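Hypothetical protein PH1789 (Pyrococcus horikoshii, PDB 1WR2) is of unknown function but belongs to the ATP-grasp clan of proteins. Local coordinates at residues Glu3-Val8 with Asp202-Tyr207; Glu10-Gln15 with Ile232-Lys237. All blocks are in the same frame, centred on the assembly; numbering follows the deposited sequence.

Contact 1: Glu3-Val8 with Asp202-Tyr207; sequences EEAVRV and DDLKDY
Val6 meets Leu204 and Tyr207 where the first turns of helix 3-14 face the turn that follows helix 187-203. From CB the valine divides its work between two methyls. CG1 lies anti to the backbone N (chi1 176°) and reaches the phenol end of Tyr207, 3.5 Å from Tyr207 OH. The same methyl is 4.0 Å from Tyr207 CZ and approaches the ring obliquely. CG2, anti to the carbonyl carbon, meets both partners, 4.0 Å from Leu204 CD2 and 4.1 Å from Tyr207 CE2. The second branch of the leucine is used too, with Leu204 CD1 4.2 Å from Ala5 CB.

Leu204 is the first residue after helix 187-203 to leave helical backbone angles. The chain is turning here, and Tyr207 N donates to Leu204 O at 2.8 Å. This turn brings both side chains round to the N-terminal helix. Leu204 also packs on Ile9 and on Val28 of helix 22-30, while Tyr207 touches Met1. Within 202-207, Lys205 NZ donates to Asp202 O at 3.1 Å and forms a salt bridge with Asp202 OD1.

No hydrogen bond crosses between 3-8 and 202-207. The two are held by van der Waals contact of methyls with each other and with the phenol group of Tyr207, with the charged groups of Arg7, Glu4, Lys205 and Asp202 kept out of the interface.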
loop_
_atom_site.group_PDB
_atom_site.type_symbol
_atom_site.label_atom_id
_atom_site.label_comp_id
_atom_site.label_asym_id
_atom_site.label_seq_id
_atom_site.Cartn_x
_atom_site.Cartn_y
_atom_site.Cartn_z
ATOM N N GLU A 3 9.676 9.318 -14.600
ATOM C CA GLU A 3 10.803 9.892 -13.880
ATOM C C GLU A 3 10.614 10.030 -12.373
ATOM O O GLU A 3 11.512 9.694 -11.605
ATOM C CB GLU A 3 11.171 11.253 -14.481
ATOM C CG GLU A 3 12.466 11.832 -13.926
ATOM C CD GLU A 3 13.604 10.818 -13.930
ATOM O OE1 GLU A 3 13.904 10.259 -15.011
ATOM O OE2 GLU A 3 14.198 10.581 -12.854
ATOM N N GLU A 4 9.455 10.523 -11.948
ATOM C CA GLU A 4 9.194 10.697 -10.520
ATOM C C GLU A 4 9.424 9.405 -9.737
ATOM O O GLU A 4 9.961 9.427 -8.630
ATOM C CB GLU A 4 7.762 11.196 -10.304
ATOM C CG GLU A 4 7.356 11.369 -8.837
ATOM C CD GLU A 4 8.352 12.184 -8.021
ATOM O OE1 GLU A 4 8.885 13.190 -8.544
ATOM O OE2 GLU A 4 8.594 11.827 -6.847
ATOM N N ALA A 5 9.022 8.280 -10.320
ATOM C CA ALA A 5 9.189 6.985 -9.670
ATOM C C ALA A 5 10.665 6.634 -9.557
ATOM O O ALA A 5 11.134 6.233 -8.496
ATOM C CB ALA A 5 8.447 5.897 -10.459
ATOM N N VAL A 6 11.393 6.790 -10.659
ATOM C CA VAL A 6 12.820 6.491 -10.685
ATOM C C VAL A 6 13.567 7.400 -9.716
ATOM O O VAL A 6 14.598 7.024 -9.157
ATOM C CB VAL A 6 13.409 6.687 -12.110
ATOM C CG1 VAL A 6 14.915 6.455 -12.091
ATOM C CG2 VAL A 6 12.745 5.730 -13.086
ATOM N N ARG A 7 13.030 8.597 -9.517
ATOM C CA ARG A 7 13.639 9.578 -8.627
ATOM C C ARG A 7 13.539 9.108 -7.178
ATOM O O ARG A 7 14.543 9.020 -6.469
ATOM C CB ARG A 7 12.931 10.924 -8.780
ATOM C CG ARG A 7 13.772 12.129 -8.375
ATOM C CD ARG A 7 12.907 13.184 -7.712
ATOM N NE ARG A 7 12.605 12.810 -6.333
ATOM C CZ ARG A 7 11.626 13.341 -5.607
ATOM N NH1 ARG A 7 10.840 14.271 -6.129
ATOM N NH2 ARG A 7 11.441 12.944 -4.354
ATOM N N VAL A 8 12.320 8.802 -6.747
ATOM C CA VAL A 8 12.094 8.338 -5.386
ATOM C C VAL A 8 12.879 7.051 -5.150
ATOM O O VAL A 8 13.487 6.873 -4.095
ATOM C CB VAL A 8 10.589 8.089 -5.129
ATOM C CG1 VAL A 8 10.355 7.762 -3.664
ATOM C CG2 VAL A 8 9.787 9.318 -5.532
ATOM N N ASP A 202 6.722 -3.443 -15.108
ATOM C CA ASP A 202 7.416 -3.686 -16.368
ATOM C C ASP A 202 8.450 -2.567 -16.576
ATOM O O ASP A 202 9.609 -2.826 -16.889
ATOM C CB ASP A 202 6.392 -3.733 -17.509
ATOM C CG ASP A 202 6.979 -4.259 -18.815
ATOM O OD1 ASP A 202 7.795 -5.197 -18.777
ATOM O OD2 ASP A 202 6.601 -3.741 -19.884
ATOM N N ASP A 203 8.030 -1.324 -16.366
ATOM C CA ASP A 203 8.919 -0.174 -16.510
ATOM C C ASP A 203 10.109 -0.240 -15.571
ATOM O O ASP A 203 11.251 0.011 -15.968
ATOM C CB ASP A 203 8.166 1.115 -16.208
ATOM C CG ASP A 203 7.403 1.628 -17.389
ATOM O OD1 ASP A 203 7.247 0.872 -18.372
ATOM O OD2 ASP A 203 6.955 2.785 -17.329
ATOM N N LEU A 204 9.828 -0.580 -14.318
ATOM C CA LEU A 204 10.850 -0.633 -13.287
ATOM C C LEU A 204 11.356 -2.029 -12.951
ATOM O O LEU A 204 11.859 -2.248 -11.849
ATOM C CB LEU A 204 10.300 0.019 -12.019
ATOM C CG LEU A 204 9.582 1.361 -12.204
ATOM C CD1 LEU A 204 8.851 1.719 -10.918
ATOM C CD2 LEU A 204 10.577 2.446 -12.586
ATOM N N LYS A 205 11.243 -2.971 -13.885
ATOM C CA LYS A 205 11.685 -4.332 -13.602
ATOM C C LYS A 205 13.122 -4.484 -13.103
ATOM O O LYS A 205 13.431 -5.439 -12.387
ATOM C CB LYS A 205 11.450 -5.249 -14.810
ATOM C CG LYS A 205 12.085 -4.819 -16.111
ATOM C CD LYS A 205 11.862 -5.902 -17.160
ATOM C CE LYS A 205 12.183 -5.411 -18.563
ATOM N NZ LYS A 205 11.213 -4.366 -19.018
ATOM N N ASP A 206 14.006 -3.556 -13.457
ATOM C CA ASP A 206 15.385 -3.658 -12.985
ATOM C C ASP A 206 15.547 -3.045 -11.596
ATOM O O ASP A 206 16.568 -3.244 -10.931
ATOM C CB ASP A 206 16.344 -2.974 -13.964
ATOM C CG ASP A 206 16.534 -3.769 -15.238
ATOM O OD1 ASP A 206 16.896 -4.961 -15.143
ATOM O OD2 ASP A 206 16.323 -3.203 -16.332
ATOM N N TYR A 207 14.529 -2.310 -11.161
ATOM C CA TYR A 207 14.551 -1.658 -9.857
ATOM C C TYR A 207 13.868 -2.445 -8.745
ATOM O O TYR A 207 14.443 -2.659 -7.675
ATOM C CB TYR A 207 13.876 -0.289 -9.941
ATOM C CG TYR A 207 14.611 0.726 -10.779
ATOM C CD1 TYR A 207 15.838 1.246 -10.365
ATOM C CD2 TYR A 207 14.078 1.172 -11.986
ATOM C CE1 TYR A 207 16.514 2.187 -11.134
ATOM C CE2 TYR A 207 14.746 2.111 -12.763
ATOM C CZ TYR A 207 15.961 2.614 -12.332
ATOM O OH TYR A 207 16.620 3.545 -13.102
#

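Contact 2: Glu10-Gln15 with Ile232-Lys237; sequences EEVLKQ and IILKPK
This is a small apolar helix-on-strand contact, made where the last turn of helix 3-14 passes the end of strand 225-234. Leu13 and Val12 both meet Leu234, and no hydrogen bond links the two segments. Leu234 CD1 does most of the touching. It lies 4.0 Å from Leu13 CG and 4.1 Å from Val12 CG1, so one methyl serves two neighbouring residues of the helix. The side chains of Val12 and Leu234 cross at about a right angle. Val12 CG1 is anti to the backbone N (chi1 175°), which places this branch at the leucine methyl. Leu13 reaches past the end of the strand. Its CD2 is 4.0 Å from Leu234 CB and 3.6 Å from Lys235 O, a methyl against a carbonyl oxygen.

Strand 225-234 belongs to the six-stranded antiparallel sheet of this ATP-grasp family protein, between strands 19-20 and 208-218. The N-terminal helix thus packs against the sheet at the end of that strand. Leu234 is buried here and also touches Met20 and Ile208 on the two flanking strands.

Lys235 has its CB turned away from the helix. Lys235 NZ hydrogen-bonds to Lys205 O and forms a salt bridge with Glu128.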
loop_
_atom_site.group_PDB
_atom_site.type_symbol
_atom_site.label_atom_id
_atom_site.label_comp_id
_atom_site.label_asym_id
_atom_site.label_seq_id
_atom_site.Cartn_x
_atom_site.Cartn_y
_atom_site.Cartn_z
ATOM N N GLU A 10 15.686 5.908 -6.786
ATOM C CA GLU A 10 17.115 6.210 -6.730
ATOM C C GLU A 10 17.493 6.785 -5.368
ATOM O O GLU A 10 18.462 6.350 -4.738
ATOM C CB GLU A 10 17.497 7.214 -7.824
ATOM C CG GLU A 10 17.622 6.632 -9.227
ATOM C CD GLU A 10 18.633 5.494 -9.307
ATOM O OE1 GLU A 10 19.656 5.546 -8.588
ATOM O OE2 GLU A 10 18.414 4.553 -10.099
ATOM N N GLU A 11 16.715 7.766 -4.923
ATOM C CA GLU A 11 16.944 8.428 -3.643
ATOM C C GLU A 11 17.090 7.423 -2.504
ATOM O O GLU A 11 17.994 7.536 -1.673
ATOM C CB GLU A 11 15.789 9.392 -3.356
ATOM C CG GLU A 11 15.976 10.269 -2.124
ATOM C CD GLU A 11 14.931 11.374 -2.028
ATOM O OE1 GLU A 11 14.966 12.145 -1.043
ATOM O OE2 GLU A 11 14.077 11.474 -2.938
ATOM N N VAL A 12 16.198 6.439 -2.473
ATOM C CA VAL A 12 16.225 5.414 -1.441
ATOM C C VAL A 12 17.484 4.563 -1.552
ATOM O O VAL A 12 18.162 4.303 -0.555
ATOM C CB VAL A 12 14.983 4.496 -1.546
ATOM C CG1 VAL A 12 15.084 3.359 -0.550
ATOM C CG2 VAL A 12 13.720 5.309 -1.293
ATOM N N LEU A 13 17.792 4.127 -2.769
ATOM C CA LEU A 13 18.973 3.305 -3.003
ATOM C C LEU A 13 20.232 4.076 -2.616
ATOM O O LEU A 13 21.180 3.497 -2.082
ATOM C CB LEU A 13 19.034 2.882 -4.474
ATOM C CG LEU A 13 17.919 1.932 -4.935
ATOM C CD1 LEU A 13 17.890 1.859 -6.458
ATOM C CD2 LEU A 13 18.137 0.551 -4.329
ATOM N N LYS A 14 20.224 5.383 -2.877
ATOM C CA LYS A 14 21.355 6.250 -2.554
ATOM C C LYS A 14 21.654 6.192 -1.060
ATOM O O LYS A 14 22.790 6.405 -0.631
ATOM C CB LYS A 14 21.055 7.698 -2.962
ATOM C CG LYS A 14 22.195 8.661 -2.668
ATOM C CD LYS A 14 21.898 10.074 -3.150
ATOM C CE LYS A 14 23.078 11.004 -2.869
ATOM N NZ LYS A 14 22.841 12.402 -3.337
ATOM N N GLN A 15 20.626 5.908 -0.271
ATOM C CA GLN A 15 20.781 5.811 1.173
ATOM C C GLN A 15 21.153 4.384 1.550
ATOM O O GLN A 15 21.165 4.025 2.726
ATOM C CB GLN A 15 19.481 6.196 1.870
ATOM C CG GLN A 15 19.062 7.623 1.639
ATOM C CD GLN A 15 17.711 7.919 2.248
ATOM O OE1 GLN A 15 17.517 7.777 3.456
ATOM N NE2 GLN A 15 16.766 8.329 1.414
ATOM N N ILE A 232 7.256 -1.830 -1.030
ATOM C CA ILE A 232 8.078 -2.038 -2.211
ATOM C C ILE A 232 9.489 -2.380 -1.748
ATOM O O ILE A 232 10.069 -1.669 -0.922
ATOM C CB ILE A 232 8.129 -0.770 -3.103
ATOM C CG1 ILE A 232 6.730 -0.445 -3.639
ATOM C CG2 ILE A 232 9.089 -0.979 -4.262
ATOM C CD1 ILE A 232 6.679 0.806 -4.511
ATOM N N ILE A 233 10.018 -3.491 -2.263
ATOM C CA ILE A 233 11.375 -3.928 -1.944
ATOM C C ILE A 233 12.192 -3.760 -3.223
ATOM O O ILE A 233 11.864 -4.337 -4.262
ATOM C CB ILE A 233 11.425 -5.410 -1.519
ATOM C CG1 ILE A 233 10.557 -5.631 -0.275
ATOM C CG2 ILE A 233 12.875 -5.821 -1.257
ATOM C CD1 ILE A 233 10.882 -4.707 0.888
ATOM N N LEU A 234 13.250 -2.964 -3.139
ATOM C CA LEU A 234 14.097 -2.696 -4.290
ATOM C C LEU A 234 15.287 -3.640 -4.405
ATOM O O LEU A 234 15.706 -4.270 -3.430
ATOM C CB LEU A 234 14.597 -1.250 -4.229
ATOM C CG LEU A 234 13.520 -0.160 -4.206
ATOM C CD1 LEU A 234 14.173 1.187 -3.907
ATOM C CD2 LEU A 234 12.784 -0.124 -5.542
ATOM N N LYS A 235 15.812 -3.735 -5.622
ATOM C CA LYS A 235 16.970 -4.566 -5.912
ATOM C C LYS A 235 18.198 -3.677 -5.799
ATOM O O LYS A 235 18.195 -2.534 -6.261
ATOM C CB LYS A 235 16.867 -5.154 -7.325
ATOM C CG LYS A 235 15.816 -6.252 -7.442
ATOM C CD LYS A 235 15.073 -6.223 -8.771
ATOM C CE LYS A 235 15.888 -6.788 -9.905
ATOM N NZ LYS A 235 15.011 -7.008 -11.082
ATOM N N PRO A 236 19.261 -4.188 -5.166
ATOM C CA PRO A 236 20.539 -3.483 -4.973
ATOM C C PRO A 236 21.366 -3.306 -6.283
ATOM O O PRO A 236 21.328 -4.121 -7.189
ATOM C CB PRO A 236 21.348 -4.278 -3.956
ATOM C CG PRO A 236 20.845 -5.716 -4.009
ATOM C CD PRO A 236 19.357 -5.515 -4.566
ATOM N N LYS A 237 22.095 -2.152 -6.354
ATOM C CA LYS A 237 23.078 -1.855 -7.447
ATOM C C LYS A 237 22.512 -1.725 -8.907
ATOM O O LYS A 237 22.242 -0.640 -9.403
ATOM C CB LYS A 237 24.187 -2.908 -7.410
ATOM C CG LYS A 237 25.362 -2.517 -8.313
ATOM C CD LYS A 237 26.574 -3.434 -8.130
ATOM C CE LYS A 237 27.685 -3.135 -9.140
ATOM N NZ LYS A 237 28.821 -4.018 -8.894
#

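Overall arrangement
Both contacts use helix 3-14, contact 1 at its start and contact 2 at its end. Their centres are about 10 Å apart, on the same side of the chain's centre. Along the chain the order is 3-8, 10-15, 202-207, 232-237, so the segments alternate. The C-terminal partners are also joined directly: Tyr207 O to Lys235 N at 2.7 Å is a probable hydrogen bond. Tyr207 leads into strand 208-218, which lies beside strand 225-234 in the six-stranded sheet. Through both contacts, the N-terminal helix packs against the C-terminal part of the fold.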